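Local coordinates for protein maquette-3 (Escherichia coli, PDB 6Z0C) that has no known natural function, being an artificial four-helix bundle probably made to test buried charged networks in a hydrophobic core, at residues Gln116-Leu121 and Gln181-Leu186; Gln76-Glu81 and Leu122-Gln127; Gln12-Phe17 and Gln84-Leu89. All coordinates share one frame; numbering follows the deposited sequence.

Contact 1: Gln116-Leu121 and Gln181-Leu186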
ATOM      1  N   GLN A 116      -0.036  14.709   8.473  1.00 33.78           N
ATOM      2  CA  GLN A 116       1.415  14.378   8.406  1.00 37.35           C
ATOM      3  C   GLN A 116       1.645  12.920   8.823  1.00 34.44           C
ATOM      4  O   GLN A 116       2.477  12.252   8.177  1.00 34.97           O
ATOM      5  CB  GLN A 116       2.249  15.335   9.261  1.00 42.08           C
ATOM      6  CG  GLN A 116       2.656  16.600   8.519  1.00 50.76           C
ATOM      7  CD  GLN A 116       3.582  16.321   7.357  1.00 56.99           C
ATOM      8  OE1 GLN A 116       4.442  15.442   7.412  1.00 66.01           O
ATOM      9  NE2 GLN A 116       3.408  17.072   6.283  1.00 61.52           N
ATOM     10  N   LYS A 117       0.952  12.442   9.861  1.00 34.07           N
ATOM     11  CA  LYS A 117       1.046  11.027  10.314  1.00 34.38           C
ATOM     12  C   LYS A 117       0.610  10.118   9.161  1.00 30.86           C
ATOM     13  O   LYS A 117       1.319   9.130   8.890  1.00 32.67           O
ATOM     14  CB  LYS A 117       0.203  10.790  11.571  1.00 37.37           C
ATOM     15  CG  LYS A 117       0.822  11.308  12.860  1.00 44.05           C
ATOM     16  CD  LYS A 117      -0.004  11.001  14.092  1.00 50.32           C
ATOM     17  CE  LYS A 117       0.547  11.641  15.348  1.00 55.40           C
ATOM     18  NZ  LYS A 117      -0.204  11.212  16.550  1.00 60.44           N
ATOM     19  N   ILE A 118      -0.499  10.451   8.497  1.00 30.36           N
ATOM     20  CA  ILE A 118      -1.034   9.662   7.346  1.00 31.02           C
ATOM     21  C   ILE A 118       0.024   9.674   6.235  1.00 32.45           C
ATOM     22  O   ILE A 118       0.362   8.587   5.743  1.00 33.29           O
ATOM     23  CB  ILE A 118      -2.405  10.194   6.874  1.00 31.30           C
ATOM     24  CG1 ILE A 118      -3.485   9.990   7.943  1.00 31.26           C
ATOM     25  CG2 ILE A 118      -2.806   9.554   5.549  1.00 31.40           C
ATOM     26  CD1 ILE A 118      -4.793  10.684   7.648  1.00 31.69           C
ATOM     27  N   GLN A 119       0.556  10.850   5.888  1.00 32.89           N
ATOM     28  CA  GLN A 119       1.614  11.008   4.849  1.00 35.02           C
ATOM     29  C   GLN A 119       2.808  10.097   5.175  1.00 34.18           C
ATOM     30  O   GLN A 119       3.290   9.409   4.251  1.00 33.49           O
ATOM     31  CB  GLN A 119       2.033  12.474   4.734  1.00 38.65           C
ATOM     32  CG  GLN A 119       3.211  12.700   3.797  1.00 43.00           C
ATOM     33  CD  GLN A 119       3.411  14.160   3.469  1.00 47.90           C
ATOM     34  OE1 GLN A 119       2.749  15.043   4.014  1.00 53.92           O
ATOM     35  NE2 GLN A 119       4.333  14.428   2.562  1.00 51.48           N
ATOM     36  N   GLN A 120       3.268  10.093   6.432  1.00 35.99           N
ATOM     37  CA  GLN A 120       4.432   9.287   6.899  1.00 38.15           C
ATOM     38  C   GLN A 120       4.118   7.787   6.760  1.00 36.96           C
ATOM     39  O   GLN A 120       5.025   7.046   6.325  1.00 34.89           O
ATOM     40  CB  GLN A 120       4.818   9.670   8.329  1.00 42.26           C
ATOM     41  CG  GLN A 120       5.513  11.024   8.422  1.00 48.77           C
ATOM     42  CD  GLN A 120       5.675  11.526   9.837  1.00 56.53           C
ATOM     43  OE1 GLN A 120       4.999  11.083  10.765  1.00 64.01           O
ATOM     44  NE2 GLN A 120       6.577  12.478  10.012  1.00 63.14           N
ATOM     45  N   LEU A 121       2.894   7.358   7.094  1.00 34.81           N
ATOM     46  CA  LEU A 121       2.438   5.946   6.928  1.00 35.54           C
ATOM     47  C   LEU A 121       2.496   5.555   5.445  1.00 31.58           C
ATOM     48  O   LEU A 121       2.968   4.443   5.148  1.00 33.30           O
ATOM     49  CB  LEU A 121       1.012   5.770   7.465  1.00 37.17           C
ATOM     50  CG  LEU A 121       0.839   5.740   8.983  1.00 40.24           C
ATOM     51  CD1 LEU A 121      -0.620   5.498   9.336  1.00 41.35           C
ATOM     52  CD2 LEU A 121       1.717   4.681   9.635  1.00 44.33           C
ATOM     53  N   GLN A 181      -1.613  11.772  -3.174  1.00 30.74           N
ATOM     54  CA  GLN A 181      -2.342  12.885  -3.846  1.00 33.22           C
ATOM     55  C   GLN A 181      -3.504  13.356  -2.967  1.00 32.27           C
ATOM     56  O   GLN A 181      -3.691  14.573  -2.838  1.00 32.44           O
ATOM     57  CB  GLN A 181      -2.945  12.471  -5.188  1.00 36.63           C
ATOM     58  CG  GLN A 181      -1.989  12.549  -6.359  1.00 39.34           C
ATOM     59  CD  GLN A 181      -2.659  12.067  -7.621  1.00 41.63           C
ATOM     60  OE1 GLN A 181      -2.564  10.898  -7.981  1.00 48.94           O
ATOM     61  NE2 GLN A 181      -3.379  12.957  -8.284  1.00 42.68           N
ATOM     62  N   LEU A 182      -4.285  12.418  -2.431  1.00 30.44           N
ATOM     63  CA  LEU A 182      -5.486  12.741  -1.618  1.00 32.28           C
ATOM     64  C   LEU A 182      -5.056  13.451  -0.331  1.00 30.88           C
ATOM     65  O   LEU A 182      -5.789  14.359   0.093  1.00 35.16           O
ATOM     66  CB  LEU A 182      -6.277  11.465  -1.318  1.00 33.59           C
ATOM     67  CG  LEU A 182      -7.049  10.879  -2.500  1.00 37.14           C
ATOM     68  CD1 LEU A 182      -7.813   9.634  -2.074  1.00 38.79           C
ATOM     69  CD2 LEU A 182      -8.003  11.903  -3.098  1.00 40.08           C
ATOM     70  N   VAL A 183      -3.922  13.063   0.261  1.00 30.36           N
ATOM     71  CA  VAL A 183      -3.373  13.731   1.481  1.00 31.79           C
ATOM     72  C   VAL A 183      -3.133  15.208   1.153  1.00 31.45           C
ATOM     73  O   VAL A 183      -3.521  16.061   1.961  1.00 30.32           O
ATOM     74  CB  VAL A 183      -2.086  13.060   1.998  1.00 34.80           C
ATOM     75  CG1 VAL A 183      -1.350  13.953   2.993  1.00 38.53           C
ATOM     76  CG2 VAL A 183      -2.371  11.702   2.614  1.00 36.32           C
ATOM     77  N   GLN A 184      -2.507  15.497   0.010  1.00 30.88           N
ATOM     78  CA  GLN A 184      -2.203  16.887  -0.422  1.00 32.03           C
ATOM     79  C   GLN A 184      -3.510  17.657  -0.652  1.00 31.02           C
ATOM     80  O   GLN A 184      -3.591  18.811  -0.197  1.00 32.36           O
ATOM     81  CB  GLN A 184      -1.313  16.882  -1.665  1.00 32.37           C
ATOM     82  CG  GLN A 184       0.089  16.358  -1.401  1.00 32.78           C
ATOM     83  CD  GLN A 184       0.767  17.062  -0.249  1.00 32.62           C
ATOM     84  OE1 GLN A 184       0.647  18.272  -0.076  1.00 34.66           O
ATOM     85  NE2 GLN A 184       1.480  16.297   0.560  1.00 34.02           N
ATOM     86  N   LYS A 185      -4.494  17.049  -1.325  1.00 29.81           N
ATOM     87  CA  LYS A 185      -5.820  17.679  -1.571  1.00 32.79           C
ATOM     88  C   LYS A 185      -6.509  17.973  -0.233  1.00 31.56           C
ATOM     89  O   LYS A 185      -7.084  19.066  -0.099  1.00 31.66           O
ATOM     90  CB  LYS A 185      -6.709  16.790  -2.441  1.00 34.52           C
ATOM     91  CG  LYS A 185      -6.227  16.613  -3.872  1.00 37.55           C
ATOM     92  CD  LYS A 185      -7.232  15.898  -4.749  1.00 42.05           C
ATOM     93  CE  LYS A 185      -6.792  15.792  -6.193  1.00 46.63           C
ATOM     94  NZ  LYS A 185      -6.617  17.126  -6.814  1.00 51.28           N
ATOM     95  N   LEU A 186      -6.458  17.040   0.722  1.00 30.96           N
ATOM     96  CA  LEU A 186      -7.074  17.235   2.061  1.00 31.29           C
ATOM     97  C   LEU A 186      -6.376  18.400   2.778  1.00 30.52           C
ATOM     98  O   LEU A 186      -7.087  19.210   3.386  1.00 31.92           O
ATOM     99  CB  LEU A 186      -7.008  15.928   2.856  1.00 32.47           C
ATOM    100  CG  LEU A 186      -8.084  14.907   2.482  1.00 33.20           C
ATOM    101  CD1 LEU A 186      -7.752  13.527   3.027  1.00 34.20           C
ATOM    102  CD2 LEU A 186      -9.450  15.355   2.976  1.00 34.60           C
TER
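Ile118 and Val183 make the tight part of this contact. CG2 of Ile118 meets CG2 of Val183 at 3.7 Å, methyl against methyl. The Ile118 methyl stands anti to its own backbone N, which turns it toward the helix opposite. The two branched side chains meet at an angle. Both are buried, and Phe17 of helix 4-48 touches both, so this pair belongs to the core of the bundle. The other Val183 methyl, CG1, leads outward to Gln119 and lies 4.1 Å from its CB. Here the contact already becomes looser.

The solvent side is formed by two glutamines. Gln119 runs out in an extended chain, with CG anti to the backbone N (chi1 174°). Gln184 is bent at its second torsion, and this fold brings its amide back toward Gln119. The nearest approach is 3.9 Å, between Gln184 NE2 and Gln119 OE1. The two amide planes stand 81° apart, nearly perpendicular. The amides lie beside each other without locking together. Gln184 is exposed and Gln119 is partly so.

The helices run antiparallel here, with the axes of the two short segments 10.1 Å apart at an angle of 168°. Apolar methyl packing thus ties helix 105-144 to helix 152-194 on the inside, while the amides form a polar, weakly coupled border on the outside.

Contact 2: Gln76-Glu81 and Leu122-Gln127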
ATOM      1  N   GLN A  76      -1.237  -4.467   5.752  1.00 37.38           N
ATOM      2  CA  GLN A  76      -2.670  -4.551   6.151  1.00 38.59           C
ATOM      3  C   GLN A  76      -2.898  -3.719   7.417  1.00 37.37           C
ATOM      4  O   GLN A  76      -3.881  -2.956   7.457  1.00 38.12           O
ATOM      5  CB  GLN A  76      -3.089  -6.002   6.394  1.00 43.21           C
ATOM      6  CG  GLN A  76      -3.634  -6.685   5.152  1.00 50.03           C
ATOM      7  CD  GLN A  76      -5.101  -6.408   4.928  1.00 55.40           C
ATOM      8  OE1 GLN A  76      -5.865  -6.196   5.868  1.00 67.77           O
ATOM      9  NE2 GLN A  76      -5.514  -6.414   3.670  1.00 52.75           N
ATOM     10  N   GLN A  77      -2.017  -3.870   8.407  1.00 40.06           N
ATOM     11  CA  GLN A  77      -2.094  -3.161   9.711  1.00 42.24           C
ATOM     12  C   GLN A  77      -1.840  -1.664   9.486  1.00 38.60           C
ATOM     13  O   GLN A  77      -2.540  -0.851  10.112  1.00 40.13           O
ATOM     14  CB  GLN A  77      -1.119  -3.796  10.703  1.00 45.90           C
ATOM     15  CG  GLN A  77      -1.557  -5.185  11.154  1.00 52.23           C
ATOM     16  CD  GLN A  77      -0.496  -5.942  11.918  1.00 57.71           C
ATOM     17  OE1 GLN A  77       0.574  -5.420  12.226  1.00 66.34           O
ATOM     18  NE2 GLN A  77      -0.791  -7.194  12.231  1.00 61.52           N
ATOM     19  N   THR A  78      -0.897  -1.315   8.605  1.00 38.46           N
ATOM     20  CA  THR A  78      -0.582   0.089   8.225  1.00 38.12           C
ATOM     21  C   THR A  78      -1.816   0.737   7.580  1.00 35.55           C
ATOM     22  O   THR A  78      -2.147   1.873   7.965  1.00 36.69           O
ATOM     23  CB  THR A  78       0.660   0.154   7.326  1.00 38.02           C
ATOM     24  OG1 THR A  78       1.726  -0.475   8.038  1.00 39.31           O
ATOM     25  CG2 THR A  78       1.053   1.566   6.953  1.00 37.44           C
ATOM     26  N   ALA A  79      -2.476   0.048   6.644  1.00 34.87           N
ATOM     27  CA  ALA A  79      -3.683   0.541   5.937  1.00 36.31           C
ATOM     28  C   ALA A  79      -4.818   0.759   6.947  1.00 35.91           C
ATOM     29  O   ALA A  79      -5.536   1.766   6.818  1.00 34.62           O
ATOM     30  CB  ALA A  79      -4.084  -0.417   4.843  1.00 36.67           C
ATOM     31  N   GLN A  80      -4.958  -0.144   7.921  1.00 36.23           N
ATOM     32  CA  GLN A  80      -5.963  -0.052   9.016  1.00 39.34           C
ATOM     33  C   GLN A  80      -5.694   1.202   9.859  1.00 36.83           C
ATOM     34  O   GLN A  80      -6.655   1.938  10.138  1.00 35.33           O
ATOM     35  CB  GLN A  80      -5.919  -1.317   9.875  1.00 44.76           C
ATOM     36  CG  GLN A  80      -7.014  -1.380  10.928  1.00 49.14           C
ATOM     37  CD  GLN A  80      -6.982  -2.685  11.684  1.00 57.37           C
ATOM     38  OE1 GLN A  80      -6.866  -3.761  11.099  1.00 67.75           O
ATOM     39  NE2 GLN A  80      -7.078  -2.596  13.001  1.00 63.69           N
ATOM     40  N   GLU A  81      -4.435   1.430  10.246  1.00 35.67           N
ATOM     41  CA  GLU A  81      -4.002   2.599  11.061  1.00 37.23           C
ATOM     42  C   GLU A  81      -4.323   3.895  10.299  1.00 34.52           C
ATOM     43  O   GLU A  81      -4.817   4.849  10.925  1.00 32.37           O
ATOM     44  CB  GLU A  81      -2.515   2.465  11.390  1.00 40.69           C
ATOM     45  CG  GLU A  81      -1.979   3.544  12.313  1.00 45.56           C
ATOM     46  CD  GLU A  81      -0.497   3.416  12.626  1.00 50.68           C
ATOM     47  OE1 GLU A  81       0.040   2.294  12.505  1.00 56.01           O
ATOM     48  OE2 GLU A  81       0.117   4.439  12.986  1.00 56.63           O
ATOM     49  N   LEU A 122       2.021   6.425   4.551  1.00 30.52           N
ATOM     50  CA  LEU A 122       1.969   6.155   3.086  1.00 32.49           C
ATOM     51  C   LEU A 122       3.387   6.109   2.503  1.00 32.33           C
ATOM     52  O   LEU A 122       3.618   5.293   1.589  1.00 32.34           O
ATOM     53  CB  LEU A 122       1.145   7.235   2.385  1.00 33.23           C
ATOM     54  CG  LEU A 122      -0.335   7.296   2.755  1.00 35.64           C
ATOM     55  CD1 LEU A 122      -0.988   8.488   2.080  1.00 36.40           C
ATOM     56  CD2 LEU A 122      -1.056   6.006   2.391  1.00 37.13           C
ATOM     57  N   GLN A 123       4.291   6.963   2.985  1.00 34.08           N
ATOM     58  CA  GLN A 123       5.701   7.006   2.507  1.00 38.07           C
ATOM     59  C   GLN A 123       6.390   5.689   2.887  1.00 37.24           C
ATOM     60  O   GLN A 123       7.043   5.100   2.010  1.00 36.63           O
ATOM     61  CB  GLN A 123       6.411   8.251   3.041  1.00 41.00           C
ATOM     62  CG  GLN A 123       5.993   9.514   2.302  1.00 46.68           C
ATOM     63  CD  GLN A 123       6.598  10.775   2.870  1.00 51.52           C
ATOM     64  OE1 GLN A 123       7.472  10.739   3.733  1.00 62.22           O
ATOM     65  NE2 GLN A 123       6.127  11.910   2.382  1.00 51.60           N
ATOM     66  N   LYS A 124       6.223   5.237   4.134  1.00 38.25           N
ATOM     67  CA  LYS A 124       6.723   3.927   4.642  1.00 39.41           C
ATOM     68  C   LYS A 124       6.139   2.811   3.770  1.00 37.30           C
ATOM     69  O   LYS A 124       6.909   1.961   3.276  1.00 37.15           O
ATOM     70  CB  LYS A 124       6.340   3.772   6.119  1.00 43.94           C
ATOM     71  CG  LYS A 124       6.643   2.423   6.762  1.00 50.53           C
ATOM     72  CD  LYS A 124       5.994   2.269   8.131  1.00 58.25           C
ATOM     73  CE  LYS A 124       5.861   0.833   8.599  1.00 63.30           C
ATOM     74  NZ  LYS A 124       6.957   0.446   9.519  1.00 69.50           N
ATOM     75  N   PHE A 125       4.820   2.842   3.573  1.00 33.29           N
ATOM     76  CA  PHE A 125       4.047   1.895   2.733  1.00 33.15           C
ATOM     77  C   PHE A 125       4.682   1.800   1.338  1.00 31.64           C
ATOM     78  O   PHE A 125       4.987   0.677   0.896  1.00 30.86           O
ATOM     79  CB  PHE A 125       2.589   2.346   2.662  1.00 33.42           C
ATOM     80  CG  PHE A 125       1.611   1.267   2.286  1.00 34.70           C
ATOM     81  CD1 PHE A 125       0.625   0.867   3.174  1.00 37.63           C
ATOM     82  CD2 PHE A 125       1.676   0.653   1.047  1.00 34.58           C
ATOM     83  CE1 PHE A 125      -0.279  -0.122   2.824  1.00 37.34           C
ATOM     84  CE2 PHE A 125       0.771  -0.338   0.701  1.00 35.27           C
ATOM     85  CZ  PHE A 125      -0.201  -0.723   1.590  1.00 35.84           C
ATOM     86  N   GLN A 126       4.873   2.939   0.664  1.00 31.94           N
ATOM     87  CA  GLN A 126       5.438   2.996  -0.713  1.00 33.63           C
ATOM     88  C   GLN A 126       6.833   2.358  -0.723  1.00 32.66           C
ATOM     89  O   GLN A 126       7.089   1.538  -1.625  1.00 34.84           O
ATOM     90  CB  GLN A 126       5.489   4.430  -1.250  1.00 35.78           C
ATOM     91  CG  GLN A 126       6.203   4.536  -2.596  1.00 37.96           C
ATOM     92  CD  GLN A 126       5.989   5.851  -3.304  1.00 43.54           C
ATOM     93  OE1 GLN A 126       5.446   6.802  -2.747  1.00 49.67           O
ATOM     94  NE2 GLN A 126       6.423   5.914  -4.553  1.00 48.15           N
ATOM     95  N   GLN A 127       7.693   2.717   0.238  1.00 33.25           N
ATOM     96  CA  GLN A 127       9.092   2.213   0.340  1.00 34.84           C
ATOM     97  C   GLN A 127       9.079   0.684   0.433  1.00 33.84           C
ATOM     98  O   GLN A 127       9.884   0.036  -0.269  1.00 29.35           O
ATOM     99  CB  GLN A 127       9.811   2.812   1.551  1.00 38.48           C
ATOM    100  CG  GLN A 127      10.154   4.285   1.385  1.00 44.81           C
ATOM    101  CD  GLN A 127      10.631   4.936   2.660  1.00 49.33           C
ATOM    102  OE1 GLN A 127      10.814   4.288   3.691  1.00 56.17           O
ATOM    103  NE2 GLN A 127      10.839   6.241   2.597  1.00 51.52           N
TER
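Thr78 and Phe125 bury the most surface in this contact, and they meet directly. The methyl CG2 of Thr78 sits 3.9 Å from CD1 of Phe125. It comes to the edge of the ring, near the ring plane, and does not lie over a face. The two side chains run alongside each other, pointing opposite ways.

A single torsion places both branches of Thr78. OG1 lies beside the backbone N (chi1 -57°), which leaves CG2 anti to that N and facing the ring. OG1 hydrogen-bonds to the carbonyl oxygen of Thr74, one turn earlier in the same helix. The hydroxyl is thus satisfied within its own helix, and the residue offers a methyl to the core.

Phe125 has CG anti to its backbone N, at a chi1 of -159°. This carries the ring toward helix 52-99. Ala79, which follows Thr78, reaches the same ring edge. Its CB lies 4.3 Å from CE1 of Phe125, again near the ring plane. The alanine puts only a methyl at this edge. Val176 of helix 152-194 and Ile28 of helix 4-48 also touch Phe125, so all four helices contribute to its surroundings.

Lys124 borders the contact on the exposed side. Its CE is 4.4 Å from OG1 of Thr78, a loose approach of the aliphatic chain.

The axes of the two short segments pass 10.5 Å apart at 159°. A core aromatic from one helix, packed against small side chains of an antiparallel neighbour and touched by the other two helices, is an arrangement typical of a four-helix bundle.

Contact 3: Gln12-Phe17 and Gln84-Leu89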
ATOM      1  N   GLN A  12     -16.157  14.669   0.311  1.00 34.74           N
ATOM      2  CA  GLN A  12     -15.906  13.894  -0.935  1.00 37.25           C
ATOM      3  C   GLN A  12     -14.492  13.297  -0.894  1.00 33.90           C
ATOM      4  O   GLN A  12     -14.344  12.111  -1.249  1.00 34.11           O
ATOM      5  CB  GLN A  12     -16.112  14.770  -2.175  1.00 42.69           C
ATOM      6  CG  GLN A  12     -17.565  14.858  -2.622  1.00 49.73           C
ATOM      7  CD  GLN A  12     -18.011  13.656  -3.420  1.00 56.42           C
ATOM      8  OE1 GLN A  12     -18.947  12.954  -3.045  1.00 65.44           O
ATOM      9  NE2 GLN A  12     -17.347  13.414  -4.539  1.00 61.30           N
ATOM     10  N   LEU A  13     -13.497  14.078  -0.460  1.00 32.06           N
ATOM     11  CA  LEU A  13     -12.079  13.636  -0.366  1.00 31.07           C
ATOM     12  C   LEU A  13     -11.952  12.554   0.709  1.00 29.29           C
ATOM     13  O   LEU A  13     -11.245  11.576   0.458  1.00 29.95           O
ATOM     14  CB  LEU A  13     -11.166  14.824  -0.050  1.00 32.07           C
ATOM     15  CG  LEU A  13     -10.990  15.850  -1.167  1.00 32.62           C
ATOM     16  CD1 LEU A  13     -10.182  17.033  -0.668  1.00 32.34           C
ATOM     17  CD2 LEU A  13     -10.339  15.232  -2.397  1.00 33.87           C
ATOM     18  N   ILE A  14     -12.606  12.726   1.863  1.00 29.06           N
ATOM     19  CA  ILE A  14     -12.587  11.712   2.959  1.00 30.13           C
ATOM     20  C   ILE A  14     -13.152  10.402   2.396  1.00 30.37           C
ATOM     21  O   ILE A  14     -12.521   9.346   2.614  1.00 34.34           O
ATOM     22  CB  ILE A  14     -13.365  12.192   4.204  1.00 30.73           C
ATOM     23  CG1 ILE A  14     -12.720  13.421   4.853  1.00 29.78           C
ATOM     24  CG2 ILE A  14     -13.542  11.055   5.202  1.00 32.43           C
ATOM     25  CD1 ILE A  14     -11.389  13.158   5.519  1.00 29.72           C
ATOM     26  N   GLN A  15     -14.283  10.471   1.685  1.00 32.21           N
ATOM     27  CA  GLN A  15     -14.994   9.276   1.155  1.00 36.59           C
ATOM     28  C   GLN A  15     -14.111   8.588   0.105  1.00 34.70           C
ATOM     29  O   GLN A  15     -13.967   7.355   0.175  1.00 34.15           O
ATOM     30  CB  GLN A  15     -16.357   9.657   0.574  1.00 41.25           C
ATOM     31  CG  GLN A  15     -17.164   8.467   0.060  1.00 48.33           C
ATOM     32  CD  GLN A  15     -17.458   7.427   1.117  1.00 55.61           C
ATOM     33  OE1 GLN A  15     -16.577   6.689   1.558  1.00 61.55           O
ATOM     34  NE2 GLN A  15     -18.717   7.336   1.511  1.00 63.82           N
ATOM     35  N   GLU A  16     -13.544   9.366  -0.822  1.00 33.09           N
ATOM     36  CA  GLU A  16     -12.632   8.879  -1.890  1.00 34.55           C
ATOM     37  C   GLU A  16     -11.448   8.140  -1.250  1.00 32.59           C
ATOM     38  O   GLU A  16     -11.123   7.028  -1.708  1.00 31.95           O
ATOM     39  CB  GLU A  16     -12.173  10.048  -2.764  1.00 36.91           C
ATOM     40  CG  GLU A  16     -11.508   9.612  -4.052  1.00 40.51           C
ATOM     41  CD  GLU A  16     -11.057  10.746  -4.960  1.00 43.97           C
ATOM     42  OE1 GLU A  16     -10.210  10.485  -5.828  1.00 46.47           O
ATOM     43  OE2 GLU A  16     -11.552  11.882  -4.799  1.00 45.53           O
ATOM     44  N   PHE A  17     -10.845   8.725  -0.215  1.00 31.31           N
ATOM     45  CA  PHE A  17      -9.688   8.157   0.523  1.00 31.91           C
ATOM     46  C   PHE A  17     -10.122   6.885   1.269  1.00 30.93           C
ATOM     47  O   PHE A  17      -9.367   5.898   1.237  1.00 31.67           O
ATOM     48  CB  PHE A  17      -9.094   9.203   1.471  1.00 32.31           C
ATOM     49  CG  PHE A  17      -7.641   9.012   1.837  1.00 33.00           C
ATOM     50  CD1 PHE A  17      -6.918  10.066   2.370  1.00 35.13           C
ATOM     51  CD2 PHE A  17      -6.989   7.801   1.653  1.00 34.00           C
ATOM     52  CE1 PHE A  17      -5.586   9.911   2.721  1.00 35.58           C
ATOM     53  CE2 PHE A  17      -5.658   7.647   2.005  1.00 34.65           C
ATOM     54  CZ  PHE A  17      -4.960   8.702   2.538  1.00 33.72           C
ATOM     55  N   GLN A  84      -8.074   4.616  10.529  1.00 37.66           N
ATOM     56  CA  GLN A  84      -8.374   5.159  11.883  1.00 37.37           C
ATOM     57  C   GLN A  84      -7.982   6.643  11.935  1.00 34.53           C
ATOM     58  O   GLN A  84      -8.800   7.453  12.410  1.00 32.15           O
ATOM     59  CB  GLN A  84      -7.662   4.331  12.956  1.00 40.47           C
ATOM     60  CG  GLN A  84      -8.280   2.951  13.148  1.00 47.44           C
ATOM     61  CD  GLN A  84      -7.377   1.972  13.863  1.00 54.02           C
ATOM     62  OE1 GLN A  84      -6.248   2.287  14.237  1.00 59.34           O
ATOM     63  NE2 GLN A  84      -7.877   0.761  14.057  1.00 54.57           N
ATOM     64  N   LEU A  85      -6.787   6.993  11.450  1.00 32.41           N
ATOM     65  CA  LEU A  85      -6.302   8.402  11.400  1.00 33.13           C
ATOM     66  C   LEU A  85      -7.201   9.232  10.477  1.00 31.26           C
ATOM     67  O   LEU A  85      -7.458  10.402  10.805  1.00 30.56           O
ATOM     68  CB  LEU A  85      -4.849   8.431  10.919  1.00 33.07           C
ATOM     69  CG  LEU A  85      -3.821   7.846  11.885  1.00 37.38           C
ATOM     70  CD1 LEU A  85      -2.470   7.707  11.203  1.00 38.39           C
ATOM     71  CD2 LEU A  85      -3.695   8.695  13.144  1.00 39.60           C
ATOM     72  N   LEU A  86      -7.679   8.646   9.375  1.00 31.20           N
ATOM     73  CA  LEU A  86      -8.561   9.339   8.400  1.00 31.92           C
ATOM     74  C   LEU A  86      -9.890   9.733   9.069  1.00 32.10           C
ATOM     75  O   LEU A  86     -10.383  10.838   8.792  1.00 31.09           O
ATOM     76  CB  LEU A  86      -8.784   8.430   7.190  1.00 33.40           C
ATOM     77  CG  LEU A  86      -9.593   9.037   6.047  1.00 35.21           C
ATOM     78  CD1 LEU A  86      -8.944  10.308   5.516  1.00 34.83           C
ATOM     79  CD2 LEU A  86      -9.771   8.023   4.930  1.00 35.24           C
ATOM     80  N   GLN A  87     -10.465   8.877   9.914  1.00 34.72           N
ATOM     81  CA  GLN A  87     -11.732   9.206  10.626  1.00 35.56           C
ATOM     82  C   GLN A  87     -11.475  10.358  11.612  1.00 33.05           C
ATOM     83  O   GLN A  87     -12.357  11.234  11.733  1.00 34.27           O
ATOM     84  CB  GLN A  87     -12.323   7.979  11.323  1.00 39.38           C
ATOM     85  CG  GLN A  87     -13.732   8.213  11.857  1.00 45.98           C
ATOM     86  CD  GLN A  87     -14.666   8.825  10.838  1.00 51.16           C
ATOM     87  OE1 GLN A  87     -14.748   8.377   9.695  1.00 58.60           O
ATOM     88  NE2 GLN A  87     -15.382   9.864  11.245  1.00 51.05           N
ATOM     89  N   GLU A  88     -10.316  10.373  12.278  1.00 32.87           N
ATOM     90  CA  GLU A  88      -9.924  11.454  13.229  1.00 33.80           C
ATOM     91  C   GLU A  88      -9.735  12.764  12.453  1.00 31.68           C
ATOM     92  O   GLU A  88     -10.116  13.836  12.976  1.00 31.21           O
ATOM     93  CB  GLU A  88      -8.655  11.078  13.994  1.00 35.95           C
ATOM     94  CG  GLU A  88      -8.832   9.870  14.894  1.00 41.76           C
ATOM     95  CD  GLU A  88      -7.648   9.549  15.791  1.00 48.89           C
ATOM     96  OE1 GLU A  88      -7.579   8.407  16.292  1.00 58.80           O
ATOM     97  OE2 GLU A  88      -6.806  10.440  15.996  1.00 56.20           O
ATOM     98  N   LEU A  89      -9.164  12.686  11.252  1.00 30.53           N
ATOM     99  CA  LEU A  89      -8.994  13.856  10.353  1.00 31.32           C
ATOM    100  C   LEU A  89     -10.377  14.371   9.939  1.00 30.43           C
ATOM    101  O   LEU A  89     -10.566  15.593   9.949  1.00 31.61           O
ATOM    102  CB  LEU A  89      -8.153  13.463   9.136  1.00 30.86           C
ATOM    103  CG  LEU A  89      -7.811  14.612   8.188  1.00 32.36           C
ATOM    104  CD1 LEU A  89      -6.861  15.594   8.849  1.00 33.21           C
ATOM    105  CD2 LEU A  89      -7.215  14.087   6.894  1.00 34.21           C
TER
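Leu86 points its two methyls at Phe17 and Ile14, and the contact is built round this fork. CG of Leu86 is anti to the backbone N (chi1 -176°), which sends the branched end toward helix 4-48. CD2 packs against the root of Phe17, 3.7 Å from its CB. CD1 lies further out along the phenylalanine, 3.7 Å from Phe17 CD1. The methyl approaches the ring at a slant. The two side chains as a whole cross obliquely, with one methyl at the base and one slanting to the ring.

Ile14 meets the same leucine differently. The two lie side by side and head in opposite directions. CD1 at the end of Ile14 comes to 3.8 Å from CD1 of Leu86. That leucine methyl therefore touches both Ile14 and Phe17. CD2 of Leu86 also reaches the backbone, 3.8 Å from the carbonyl oxygen of Ile14. Leu89 joins more loosely, its CD2 4.5 Å from CD1 of Ile14.

With an alanine here, both Leu86 methyls are gone; a gap would probably open against Phe17, and Ile14 CD1 would lose its closest partner across the contact.

The surrounding helices extend this packing. Val183 and Leu186 of helix 152-194 touch Phe17, and Phe111 of helix 105-144 touches Leu89. Leu21, further along helix 4-48, also packs on Leu86.

The four touching residues are all buried, and the helices run antiparallel at 172°. The side chains meet one another through carbon atoms alone. The chemistry implies that shape and exclusion of water join helix 4-48 to helix 52-99 at this level, without charge or polar pairing between the two segments.

Overall arrangement
From the N terminus, helix 4-48 runs out and helix 52-99 returns. Contact 3 joins them and closes a long hairpin. Helix 105-144 follows, and contact 2 closes the loop from helix 52-99 to it. Contact 2 begins before the second segment of contact 3, so the two cross along the chain. Helix 152-194 comes last, and contact 1 closes the second hairpin. Contact 1 also crosses contact 2, since 122-127 falls between its segments. Contacts 3 and 1 lie in series. Their centres are 10 Å apart, and Leu186 packs on Leu13 and Phe17 between them. Together the contacts link all four helices, with contact 2 bridging the hairpins.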